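Local coordinates for GH3 beta-N-acetylglucosaminidase (Paenibacillaceae, PDB 6K5J), which hydrolyses terminal beta-linked N-acetylglucosamine residues as a family 3 glycoside hydrolase, probably releasing N-acetylglucosamine from chitin oligosaccharides or similar glycans, at residues 46-51 with 60-65; 81-84 with 90-93; 23-26 with 30-33; 94-99 with 122-127. All coordinates share one frame; numbering follows the deposited sequence.

Contact 1: 46-51 with 60-65; sequences IIYFRR and AKLSAE. With NAG (2-acetamido-2-deoxy-beta-D-glucopyranose), chain B.
The phenol group of Tyr48 ends at Leu62 and Ser63 on helix 56-72. Tyr48 OH donates a hydrogen bond to Ser63 OG over 2.7 Å. The serine oxygen lies at the ring edge, in the ring plane. Leu62 reaches Tyr48 from the opposite direction. Its CD2 touches Tyr48 CE1 at 3.6 Å, at an oblique approach to the ring, and Leu62 CG lies 3.5 Å from Tyr48 OH. The tyrosine has CG anti to its own carbonyl carbon (chi1 -73°), which sends the ring from the chain at Tyr48 to the helix. Ser63 OG is bonded in turn to the carbonyl oxygen of Leu128, near the end of helix 111-127. Around the ring, Val59, Leu66 and Ile80 also touch Tyr48. The strand 45-47, helix 56-72 and strand 79-81 form one beta-alpha-beta unit of the TIM-type barrel, and the contact packs segment 46-51, which carries part of strand 45-47, against the helix of that unit. Neighbouring residues of 46-51 come near the bound NAG: Phe49 CE2 lies 3.4 Å from NAG O6, at the ring edge, and Ile47 CD1 approaches NAG C6 at 4.0 Å. A phenylalanine at Tyr48 would probably keep much of the ring packing but leave Ser63 OG without its phenol donor. Two buried hydroxyls are satisfied in sequence: the phenol donates to Ser63 OG, and Ser63 OG is bonded to Leu128 O.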
loop_
_atom_site.group_PDB
_atom_site.type_symbol
_atom_site.label_atom_id
_atom_site.label_comp_id
_atom_site.label_asym_id
_atom_site.label_seq_id
_atom_site.Cartn_x
_atom_site.Cartn_y
_atom_site.Cartn_z
ATOM N N ILE A 46 8.537 9.825 12.549
ATOM C CA ILE A 46 8.264 10.621 11.358
ATOM C C ILE A 46 7.748 9.677 10.283
ATOM O O ILE A 46 8.278 8.574 10.127
ATOM C CB ILE A 46 9.534 11.344 10.855
ATOM C CG1 ILE A 46 10.071 12.312 11.908
ATOM C CG2 ILE A 46 9.278 12.053 9.503
ATOM C CD1 ILE A 46 9.189 13.554 12.100
ATOM N N ILE A 47 6.718 10.090 9.548
ATOM C CA ILE A 47 6.268 9.363 8.362
ATOM C C ILE A 47 6.526 10.228 7.131
ATOM O O ILE A 47 6.207 11.425 7.123
ATOM C CB ILE A 47 4.783 8.954 8.455
ATOM C CG1 ILE A 47 4.346 8.280 7.141
ATOM C CG2 ILE A 47 3.892 10.155 8.809
ATOM C CD1 ILE A 47 3.033 7.519 7.220
ATOM N N TYR A 48 7.105 9.619 6.095
ATOM C CA TYR A 48 7.375 10.275 4.820
ATOM C C TYR A 48 6.210 10.084 3.847
ATOM O O TYR A 48 5.588 9.015 3.798
ATOM C CB TYR A 48 8.630 9.699 4.163
ATOM C CG TYR A 48 9.970 10.062 4.776
ATOM C CD1 TYR A 48 10.153 11.248 5.486
ATOM C CD2 TYR A 48 11.071 9.223 4.602
ATOM C CE1 TYR A 48 11.404 11.584 6.016
ATOM C CE2 TYR A 48 12.316 9.547 5.127
ATOM C CZ TYR A 48 12.471 10.725 5.839
ATOM O OH TYR A 48 13.706 11.048 6.352
ATOM N N PHE A 49 5.964 11.111 3.031
ATOM C CA PHE A 49 5.110 11.024 1.847
ATOM C C PHE A 49 5.895 11.491 0.622
ATOM O O PHE A 49 7.067 11.843 0.722
ATOM C CB PHE A 49 3.811 11.812 2.065
ATOM C CG PHE A 49 2.911 11.160 3.077
ATOM C CD1 PHE A 49 3.097 11.395 4.434
ATOM C CD2 PHE A 49 1.951 10.239 2.681
ATOM C CE1 PHE A 49 2.305 10.761 5.384
ATOM C CE2 PHE A 49 1.152 9.593 3.622
ATOM C CZ PHE A 49 1.329 9.859 4.976
ATOM N N ARG A 50 5.240 11.446 -0.548
ATOM C CA ARG A 50 5.890 11.814 -1.811
ATOM C C ARG A 50 6.564 13.187 -1.728
ATOM O O ARG A 50 7.632 13.402 -2.315
ATOM C CB ARG A 50 4.852 11.776 -2.948
ATOM C CG ARG A 50 5.402 12.068 -4.348
ATOM C CD ARG A 50 4.405 11.614 -5.455
ATOM N NE ARG A 50 4.077 10.197 -5.320
ATOM C CZ ARG A 50 4.748 9.204 -5.902
ATOM N NH1 ARG A 50 5.780 9.457 -6.692
ATOM N NH2 ARG A 50 4.388 7.949 -5.697
ATOM N N ARG A 51 5.958 14.123 -0.988
ATOM C CA ARG A 51 6.501 15.474 -0.829
ATOM C C ARG A 51 7.884 15.487 -0.181
ATOM O O ARG A 51 8.621 16.464 -0.351
ATOM C CB ARG A 51 5.548 16.329 0.010
ATOM C CG ARG A 51 5.325 15.743 1.421
ATOM C CD ARG A 51 4.268 16.487 2.249
ATOM N NE ARG A 51 4.124 15.847 3.562
ATOM C CZ ARG A 51 2.985 15.375 4.065
ATOM N NH1 ARG A 51 1.844 15.489 3.391
ATOM N NH2 ARG A 51 2.994 14.796 5.264
ATOM N N ALA A 60 18.219 9.956 1.967
ATOM C CA ALA A 60 19.217 9.542 2.949
ATOM C C ALA A 60 19.726 10.734 3.751
ATOM O O ALA A 60 19.878 10.652 4.979
ATOM C CB ALA A 60 20.374 8.827 2.242
ATOM N N LYS A 61 19.990 11.856 3.076
ATOM C CA LYS A 61 20.401 13.064 3.789
ATOM C C LYS A 61 19.325 13.527 4.760
ATOM O O LYS A 61 19.627 13.946 5.885
ATOM C CB LYS A 61 20.699 14.189 2.801
ATOM C CG LYS A 61 22.112 14.250 2.283
ATOM C CD LYS A 61 22.327 15.607 1.611
ATOM C CE LYS A 61 21.518 16.684 2.336
ATOM N NZ LYS A 61 22.080 18.067 2.187
ATOM N N LEU A 62 18.064 13.479 4.326
ATOM C CA LEU A 62 16.962 13.947 5.160
ATOM C C LEU A 62 16.792 13.073 6.399
ATOM O O LEU A 62 16.614 13.582 7.512
ATOM C CB LEU A 62 15.672 13.982 4.331
ATOM C CG LEU A 62 14.380 14.241 5.105
ATOM C CD1 LEU A 62 14.411 15.619 5.751
ATOM C CD2 LEU A 62 13.180 14.098 4.163
ATOM N N SER A 63 16.839 11.748 6.229
ATOM C CA SER A 63 16.739 10.867 7.388
ATOM C C SER A 63 17.875 11.113 8.368
ATOM O O SER A 63 17.656 11.164 9.583
ATOM C CB SER A 63 16.725 9.400 6.955
ATOM O OG SER A 63 15.605 9.107 6.131
ATOM N N ALA A 64 19.097 11.272 7.862
ATOM C CA ALA A 64 20.224 11.514 8.756
ATOM C C ALA A 64 20.084 12.857 9.464
ATOM O O ALA A 64 20.459 12.990 10.638
ATOM C CB ALA A 64 21.535 11.449 7.971
ATOM N N GLU A 65 19.547 13.863 8.761
ATOM C CA GLU A 65 19.314 15.172 9.366
ATOM C C GLU A 65 18.300 15.079 10.493
ATOM O O GLU A 65 18.513 15.632 11.578
ATOM C CB GLU A 65 18.840 16.181 8.310
ATOM C CG GLU A 65 18.626 17.597 8.885
ATOM C CD GLU A 65 18.024 18.588 7.892
ATOM O OE1 GLU A 65 17.399 18.151 6.900
ATOM O OE2 GLU A 65 18.172 19.815 8.110
HETATM C C1 NAG B . -4.200 5.477 5.654
HETATM C C2 NAG B . -4.093 4.071 5.010
HETATM C C3 NAG B . -2.883 3.294 5.558
HETATM C C4 NAG B . -1.620 4.143 5.539
HETATM C C5 NAG B . -1.882 5.442 6.282
HETATM C C6 NAG B . -0.692 6.374 6.328
HETATM C C7 NAG B . -5.998 2.666 4.304
HETATM C C8 NAG B . -7.229 1.936 4.767
HETATM N N2 NAG B . -5.321 3.325 5.251
HETATM O O1 NAG B . -5.111 6.220 4.916
HETATM O O3 NAG B . -2.674 2.114 4.788
HETATM O O4 NAG B . -0.547 3.445 6.159
HETATM O O5 NAG B . -2.930 6.140 5.602
HETATM O O6 NAG B . -0.415 6.926 5.047
HETATM O O7 NAG B . -5.623 2.638 3.134
#

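Contact 2: 81-84 with 90-93; sequences SIDQ and TRLE. With NAG (2-acetamido-2-deoxy-beta-D-glucopyranose), chain B.
The backbones of 81-84 and 90-93 come closest at Gln84 and Thr90, whose CA atoms are 4.6 Å apart, and neither run is regular helix or strand. Gln84 uses both ends of its amide. Its OE1 accepts from Arg91 N at 2.8 Å, in the carbonyl plane, with a weak second bond from Leu92 N. Its NE2 donates to Leu92 O at 3.0 Å, close to the amide plane and onto a lone pair. A bend at chi2 (81°) turns the amide toward this backbone. A leucine in place of Gln84 would probably leave Arg91 N and Leu92 O without these partners and the loop less firmly fixed. Both runs belong to the long connection that follows strand 79-81, on the sugar-bearing side of the TIM-type barrel. There Asp83 and Arg91 lie side by side and point the same way. Arg91 NH2 forms a salt bridge with Asp83 OD2 at 2.9 Å. The carboxylate and guanidinium planes stand 76° apart, and the oxygen is met on its anti side, 30° out of the carboxylate plane. Water 1 accepts from Asp83 N and Arg91 NE and donates to Asp83 OD2, fixing the pair further. Asp83 OD1 accepts from NAG O4 at 2.6 Å. Asp83 OD2 accepts from NAG O6 at a very short 2.4 Å, a length to be read with caution. Arg91 NH1 is held by the carbonyl oxygen of Glu402.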
loop_
_atom_site.group_PDB
_atom_site.type_symbol
_atom_site.label_atom_id
_atom_site.label_comp_id
_atom_site.label_asym_id
_atom_site.label_seq_id
_atom_site.Cartn_x
_atom_site.Cartn_y
_atom_site.Cartn_z
ATOM N N SER A 81 9.073 6.121 8.995
ATOM C CA SER A 81 8.220 5.182 8.279
ATOM C C SER A 81 7.755 5.772 6.948
ATOM O O SER A 81 8.085 6.910 6.600
ATOM C CB SER A 81 7.016 4.778 9.129
ATOM O OG SER A 81 6.439 3.574 8.606
ATOM N N ILE A 82 6.955 4.990 6.236
ATOM C CA ILE A 82 6.578 5.271 4.853
ATOM C C ILE A 82 5.532 4.241 4.451
ATOM O O ILE A 82 5.446 3.171 5.061
ATOM C CB ILE A 82 7.847 5.198 3.942
ATOM C CG1 ILE A 82 7.563 5.718 2.527
ATOM C CG2 ILE A 82 8.402 3.754 3.878
ATOM C CD1 ILE A 82 8.819 5.849 1.676
ATOM N N ASP A 83 4.709 4.563 3.446
ATOM C CA ASP A 83 3.794 3.575 2.849
ATOM C C ASP A 83 4.392 3.036 1.550
ATOM O O ASP A 83 3.947 3.356 0.452
ATOM C CB ASP A 83 2.425 4.189 2.565
ATOM C CG ASP A 83 1.738 4.678 3.797
ATOM O OD1 ASP A 83 1.628 3.888 4.763
ATOM O OD2 ASP A 83 1.302 5.851 3.787
ATOM N N GLN A 84 5.427 2.216 1.688
ATOM C CA GLN A 84 6.079 1.613 0.522
ATOM C C GLN A 84 5.651 0.147 0.405
ATOM O O GLN A 84 6.404 -0.791 0.672
ATOM C CB GLN A 84 7.601 1.781 0.625
ATOM C CG GLN A 84 8.354 1.544 -0.677
ATOM C CD GLN A 84 8.344 2.745 -1.619
ATOM O OE1 GLN A 84 7.468 3.612 -1.555
ATOM N NE2 GLN A 84 9.318 2.788 -2.512
ATOM N N THR A 90 3.298 3.077 -3.799
ATOM C CA THR A 90 4.652 3.461 -3.436
ATOM C C THR A 90 4.692 4.979 -3.319
ATOM O O THR A 90 3.870 5.686 -3.910
ATOM C CB THR A 90 5.698 2.988 -4.469
ATOM O OG1 THR A 90 5.387 3.547 -5.747
ATOM C CG2 THR A 90 5.733 1.451 -4.584
ATOM N N ARG A 91 5.645 5.480 -2.530
ATOM C CA ARG A 91 5.845 6.917 -2.392
ATOM C C ARG A 91 7.096 7.414 -3.091
ATOM O O ARG A 91 7.227 8.625 -3.304
ATOM C CB ARG A 91 5.935 7.316 -0.913
ATOM C CG ARG A 91 4.790 6.825 -0.089
ATOM C CD ARG A 91 3.497 7.456 -0.535
ATOM N NE ARG A 91 2.469 7.180 0.452
ATOM C CZ ARG A 91 1.185 7.028 0.174
ATOM N NH1 ARG A 91 0.729 7.132 -1.078
ATOM N NH2 ARG A 91 0.357 6.761 1.160
ATOM N N LEU A 92 8.012 6.512 -3.429
ATOM C CA LEU A 92 9.241 6.842 -4.137
ATOM C C LEU A 92 9.480 5.780 -5.195
ATOM O O LEU A 92 9.527 4.591 -4.879
ATOM C CB LEU A 92 10.432 6.913 -3.171
ATOM C CG LEU A 92 11.785 7.155 -3.854
ATOM C CD1 LEU A 92 11.816 8.522 -4.542
ATOM C CD2 LEU A 92 12.913 7.019 -2.844
ATOM N N GLU A 93 9.631 6.212 -6.447
ATOM C CA GLU A 93 10.098 5.347 -7.517
ATOM C C GLU A 93 11.384 5.837 -8.169
ATOM O O GLU A 93 12.069 5.039 -8.810
ATOM C CB GLU A 93 9.016 5.196 -8.602
ATOM C CG GLU A 93 7.639 4.803 -8.061
ATOM C CD GLU A 93 6.898 5.975 -7.443
ATOM O OE1 GLU A 93 6.260 5.796 -6.383
ATOM O OE2 GLU A 93 6.963 7.092 -7.994
HETATM C C1 NAG B . -4.200 5.477 5.654
HETATM C C2 NAG B . -4.093 4.071 5.010
HETATM C C3 NAG B . -2.883 3.294 5.558
HETATM C C4 NAG B . -1.620 4.143 5.539
HETATM C C5 NAG B . -1.882 5.442 6.282
HETATM C C6 NAG B . -0.692 6.374 6.328
HETATM C C7 NAG B . -5.998 2.666 4.304
HETATM C C8 NAG B . -7.229 1.936 4.767
HETATM N N2 NAG B . -5.321 3.325 5.251
HETATM O O1 NAG B . -5.111 6.220 4.916
HETATM O O3 NAG B . -2.674 2.114 4.788
HETATM O O4 NAG B . -0.547 3.445 6.159
HETATM O O5 NAG B . -2.930 6.140 5.602
HETATM O O6 NAG B . -0.415 6.926 5.047
HETATM O O7 NAG B . -5.623 2.638 3.134
HETATM O O HOH W 1 3.702 7.274 3.077
#

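Contact 3: 23-26 with 30-33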
loop_
_atom_site.group_PDB
_atom_site.type_symbol
_atom_site.label_atom_id
_atom_site.label_comp_id
_atom_site.label_asym_id
_atom_site.label_seq_id
_atom_site.Cartn_x
_atom_site.Cartn_y
_atom_site.Cartn_z
ATOM N N ALA A 23 4.480 11.729 13.193
ATOM C CA ALA A 23 3.980 12.884 12.457
ATOM C C ALA A 23 4.655 12.981 11.102
ATOM O O ALA A 23 5.799 12.557 10.925
ATOM C CB ALA A 23 4.210 14.197 13.224
ATOM N N GLY A 24 3.935 13.562 10.142
ATOM C CA GLY A 24 4.526 13.941 8.880
ATOM C C GLY A 24 4.815 15.430 8.837
ATOM O O GLY A 24 4.471 16.182 9.744
ATOM N N PHE A 25 5.472 15.841 7.755
ATOM C CA PHE A 25 5.855 17.229 7.579
ATOM C C PHE A 25 6.114 17.444 6.096
ATOM O O PHE A 25 6.230 16.492 5.316
ATOM C CB PHE A 25 7.103 17.588 8.402
ATOM C CG PHE A 25 8.366 16.995 7.846
ATOM C CD1 PHE A 25 8.689 15.673 8.104
ATOM C CD2 PHE A 25 9.199 17.744 7.015
ATOM C CE1 PHE A 25 9.834 15.111 7.567
ATOM C CE2 PHE A 25 10.350 17.185 6.468
ATOM C CZ PHE A 25 10.669 15.877 6.744
ATOM N N ASN A 26 6.216 18.705 5.711
ATOM C CA ASN A 26 6.547 19.042 4.335
ATOM C C ASN A 26 8.010 19.467 4.251
ATOM O O ASN A 26 8.428 20.399 4.937
ATOM C CB ASN A 26 5.646 20.153 3.803
ATOM C CG ASN A 26 5.894 20.420 2.336
ATOM O OD1 ASN A 26 6.175 19.490 1.570
ATOM N ND2 ASN A 26 5.808 21.690 1.931
ATOM N N ALA A 30 14.736 18.997 6.503
ATOM C CA ALA A 30 13.890 19.144 7.685
ATOM C C ALA A 30 13.306 20.551 7.742
ATOM O O ALA A 30 14.027 21.541 7.595
ATOM C CB ALA A 30 14.692 18.853 8.952
ATOM N N SER A 31 11.998 20.643 7.934
ATOM C CA SER A 31 11.354 21.941 8.040
ATOM C C SER A 31 11.384 22.434 9.487
ATOM O O SER A 31 11.752 21.708 10.416
ATOM C CB SER A 31 9.915 21.865 7.540
ATOM O OG SER A 31 9.145 21.063 8.424
ATOM N N ASP A 32 11.002 23.704 9.669
ATOM C CA ASP A 32 10.861 24.251 11.016
ATOM C C ASP A 32 9.814 23.485 11.817
ATOM O O ASP A 32 9.973 23.283 13.026
ATOM C CB ASP A 32 10.493 25.736 10.954
ATOM C CG ASP A 32 11.634 26.605 10.464
ATOM O OD1 ASP A 32 12.795 26.145 10.466
ATOM O OD2 ASP A 32 11.365 27.763 10.079
ATOM N N ASP A 33 8.726 23.061 11.166
ATOM C CA ASP A 33 7.744 22.232 11.857
ATOM C C ASP A 33 8.366 20.915 12.312
ATOM O O ASP A 33 8.112 20.448 13.428
ATOM C CB ASP A 33 6.547 21.950 10.947
ATOM C CG ASP A 33 5.588 23.114 10.859
ATOM O OD1 ASP A 33 5.778 24.099 11.590
ATOM O OD2 ASP A 33 4.648 23.034 10.048
HETATM O O HOH W 2 6.624 20.986 7.504
#
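Phe25 and Ser31 account for most of this small contact, and Ala30 adds a lesser share. The serine hydroxyl comes up to the phenylalanine ring obliquely. Ser31 OG lies 3.6 Å from Phe25 CD2. Ala30 follows along the same ring, its CA 4.2 Å from Phe25 CE2 and its methyl turned away. Phe25 CG sits between the backbone N and the carbonyl carbon (chi1 72°). This turns the ring toward the segment 30-33. Leu62 and Leu66 of helix 56-72 also touch it, and so does Ala34, so the ring sits in an apolar setting shared by two helices.

The segments bracket the loop from strand 21-23 to helix 32-39, in the first part of the TIM-type barrel. Ser31 is the N-cap of that helix. Its side chain takes up the same rotation as that of Phe25 (chi1 68°), and its OG accepts a hydrogen bond from Ala34 N in the first turn. The first turn of a helix has backbone N-H groups without helical partners, and this bond satisfies one of them.

Asn26 joins mainly through its backbone. Its carbonyl oxygen lies 3.3 Å from Ser31 CB, a van der Waals contact. Water 2 links the two sides: it accepts from Asn26 N at 2.9 Å and is hydrogen-bonded to Ser31 OG at 2.7 Å. The same oxygen that lies by the ring thus has the helix N-H and a water as polar partners. Further along, Phe25 O accepts from Arg51 NE and Asn52 ND2, and Ala30 N donates to Glu65 OE1.

Contact 4: 94-99 with 122-127; sequences NGVTVV and GSELRA
Direct hydrogen bonds from Thr97 to Glu124 carry this contact. The carboxylate of Glu124 meets Thr97 with both of its oxygens. Thr97 N donates to Glu124 OE1 at 2.9 Å, with an N-H...acceptor angle of 154°, and the bond uses the syn lone pair. Thr97 OG1 donates to Glu124 OE2 at 2.6 Å, again from the syn side and 17° out of the carboxylate plane. One threonine thus grips the carboxylate with its backbone and its hydroxyl. The two side chains cross at about a right angle. Glu124 is extended beyond CG (chi2 -173°), which carries its acid group from the helix to the loop.

A water bond supports the direct ones. Water 3 donates to Glu124 OE1 at 2.6 Å and to Thr97 O at 2.7 Å, so the same residue pair is bridged a second time.

Van der Waals contact is slight. Val96 CB lies 3.3 Å from Glu124 OE1, and the valine side chain crosses that of the glutamate obliquely. Val96 and Glu124 are also the residues whose CA atoms are nearest across the contact.

An ionic partner comes from beyond the two segments. Glu124 OE2 forms a salt bridge with Lys361 of helix 359-372, and Thr97 packs against that helix too. The contact therefore joins the loop between strand 79-81 and helix 102-108 to helix 111-127, at a place where helix 359-372 meets both. With two direct donors, a water and a lysine around it, the buried carboxylate of Glu124 is well satisfied and probably stays ionised.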
loop_
_atom_site.group_PDB
_atom_site.type_symbol
_atom_site.label_atom_id
_atom_site.label_comp_id
_atom_site.label_asym_id
_atom_site.label_seq_id
_atom_site.Cartn_x
_atom_site.Cartn_y
_atom_site.Cartn_z
ATOM N N ASN A 94 11.747 7.106 -8.000
ATOM C CA ASN A 94 12.947 7.633 -8.632
ATOM C C ASN A 94 14.180 7.083 -7.929
ATOM O O ASN A 94 14.366 7.325 -6.736
ATOM C CB ASN A 94 12.947 9.160 -8.574
ATOM C CG ASN A 94 14.130 9.763 -9.312
ATOM O OD1 ASN A 94 14.491 9.312 -10.399
ATOM N ND2 ASN A 94 14.738 10.771 -8.723
ATOM N N GLY A 95 15.017 6.341 -8.659
ATOM C CA GLY A 95 16.253 5.841 -8.090
ATOM C C GLY A 95 16.133 4.600 -7.238
ATOM O O GLY A 95 17.116 4.217 -6.592
ATOM N N VAL A 96 14.961 3.967 -7.193
ATOM C CA VAL A 96 14.766 2.726 -6.457
ATOM C C VAL A 96 14.054 1.738 -7.371
ATOM O O VAL A 96 13.495 2.105 -8.407
ATOM C CB VAL A 96 13.971 2.922 -5.144
ATOM C CG1 VAL A 96 14.655 3.971 -4.272
ATOM C CG2 VAL A 96 12.535 3.331 -5.440
ATOM N N THR A 97 14.108 0.465 -6.981
ATOM C CA THR A 97 13.439 -0.590 -7.732
ATOM C C THR A 97 11.935 -0.474 -7.552
ATOM O O THR A 97 11.450 -0.382 -6.422
ATOM C CB THR A 97 13.902 -1.961 -7.239
ATOM O OG1 THR A 97 15.331 -2.016 -7.250
ATOM C CG2 THR A 97 13.351 -3.082 -8.112
ATOM N N VAL A 98 11.193 -0.520 -8.654
ATOM C CA VAL A 98 9.739 -0.614 -8.584
ATOM C C VAL A 98 9.408 -2.098 -8.457
ATOM O O VAL A 98 9.645 -2.883 -9.376
ATOM C CB VAL A 98 9.065 0.029 -9.803
ATOM C CG1 VAL A 98 7.543 -0.095 -9.700
ATOM C CG2 VAL A 98 9.453 1.490 -9.889
ATOM N N VAL A 99 8.900 -2.489 -7.296
ATOM C CA VAL A 99 8.717 -3.888 -6.937
ATOM C C VAL A 99 7.253 -4.246 -7.193
ATOM O O VAL A 99 6.379 -3.404 -6.957
ATOM C CB VAL A 99 9.138 -4.089 -5.471
ATOM C CG1 VAL A 99 8.637 -5.377 -4.915
ATOM C CG2 VAL A 99 10.674 -3.975 -5.351
ATOM N N GLY A 122 12.882 -3.353 1.463
ATOM C CA GLY A 122 13.431 -3.042 2.774
ATOM C C GLY A 122 14.903 -2.678 2.725
ATOM O O GLY A 122 15.363 -1.810 3.471
ATOM N N SER A 123 15.664 -3.349 1.857
ATOM C CA SER A 123 17.081 -3.031 1.705
ATOM C C SER A 123 17.257 -1.610 1.213
ATOM O O SER A 123 18.124 -0.872 1.696
ATOM C CB SER A 123 17.736 -3.994 0.710
ATOM O OG SER A 123 17.922 -5.256 1.309
ATOM N N GLU A 124 16.454 -1.221 0.229
ATOM C CA GLU A 124 16.567 0.120 -0.316
ATOM C C GLU A 124 16.062 1.161 0.681
ATOM O O GLU A 124 16.675 2.223 0.834
ATOM C CB GLU A 124 15.831 0.175 -1.657
ATOM C CG GLU A 124 16.427 -0.851 -2.654
ATOM C CD GLU A 124 15.869 -0.757 -4.071
ATOM O OE1 GLU A 124 14.813 -0.131 -4.256
ATOM O OE2 GLU A 124 16.485 -1.338 -5.000
ATOM N N LEU A 125 14.974 0.868 1.398
ATOM C CA LEU A 125 14.502 1.816 2.405
ATOM C C LEU A 125 15.564 2.042 3.473
ATOM O O LEU A 125 15.846 3.186 3.854
ATOM C CB LEU A 125 13.204 1.327 3.049
ATOM C CG LEU A 125 11.919 1.326 2.212
ATOM C CD1 LEU A 125 10.738 0.811 3.044
ATOM C CD2 LEU A 125 11.619 2.706 1.632
ATOM N N ARG A 126 16.159 0.958 3.976
ATOM C CA ARG A 126 17.142 1.090 5.050
ATOM C C ARG A 126 18.352 1.895 4.591
ATOM O O ARG A 126 18.907 2.694 5.358
ATOM C CB ARG A 126 17.565 -0.292 5.550
ATOM C CG ARG A 126 18.313 -0.285 6.890
ATOM C CD ARG A 126 17.473 0.341 8.005
ATOM N NE ARG A 126 18.309 0.915 9.061
ATOM C CZ ARG A 126 18.298 0.530 10.338
ATOM N NH1 ARG A 126 17.480 -0.427 10.749
ATOM N NH2 ARG A 126 19.114 1.111 11.211
ATOM N N ALA A 127 18.755 1.720 3.329
ATOM C CA ALA A 127 19.831 2.530 2.766
ATOM C C ALA A 127 19.482 4.010 2.749
ATOM O O ALA A 127 20.389 4.851 2.723
ATOM C CB ALA A 127 20.160 2.050 1.352
HETATM O O HOH W 3 12.258 -0.564 -3.835
#

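Overall arrangement
The four contacts lie in the barrel-type N-terminal part of the chain and follow one another as 3, 1, 2 and 4. Contacts 1 and 2 have centres about 11 Å apart and are joined by strand pairing: Ile46 O to Ser81 N is 2.8 Å. Both touch the bound NAG, which His183, Arg152, Lys182 and Asp268 also hold, consistent with a sugar-binding active site. Contact 3 is about 9 Å from contact 1, between centres, and Leu62 CD1 packs 3.5 Å from Ala30 N. Contact 4 is about 9 Å from contact 2 between centres; Leu125 CD1 packs on Ile82 CG2 at 3.8 Å. Contacts 3 and 4 do not touch, their nearest atoms being about 14 Å apart.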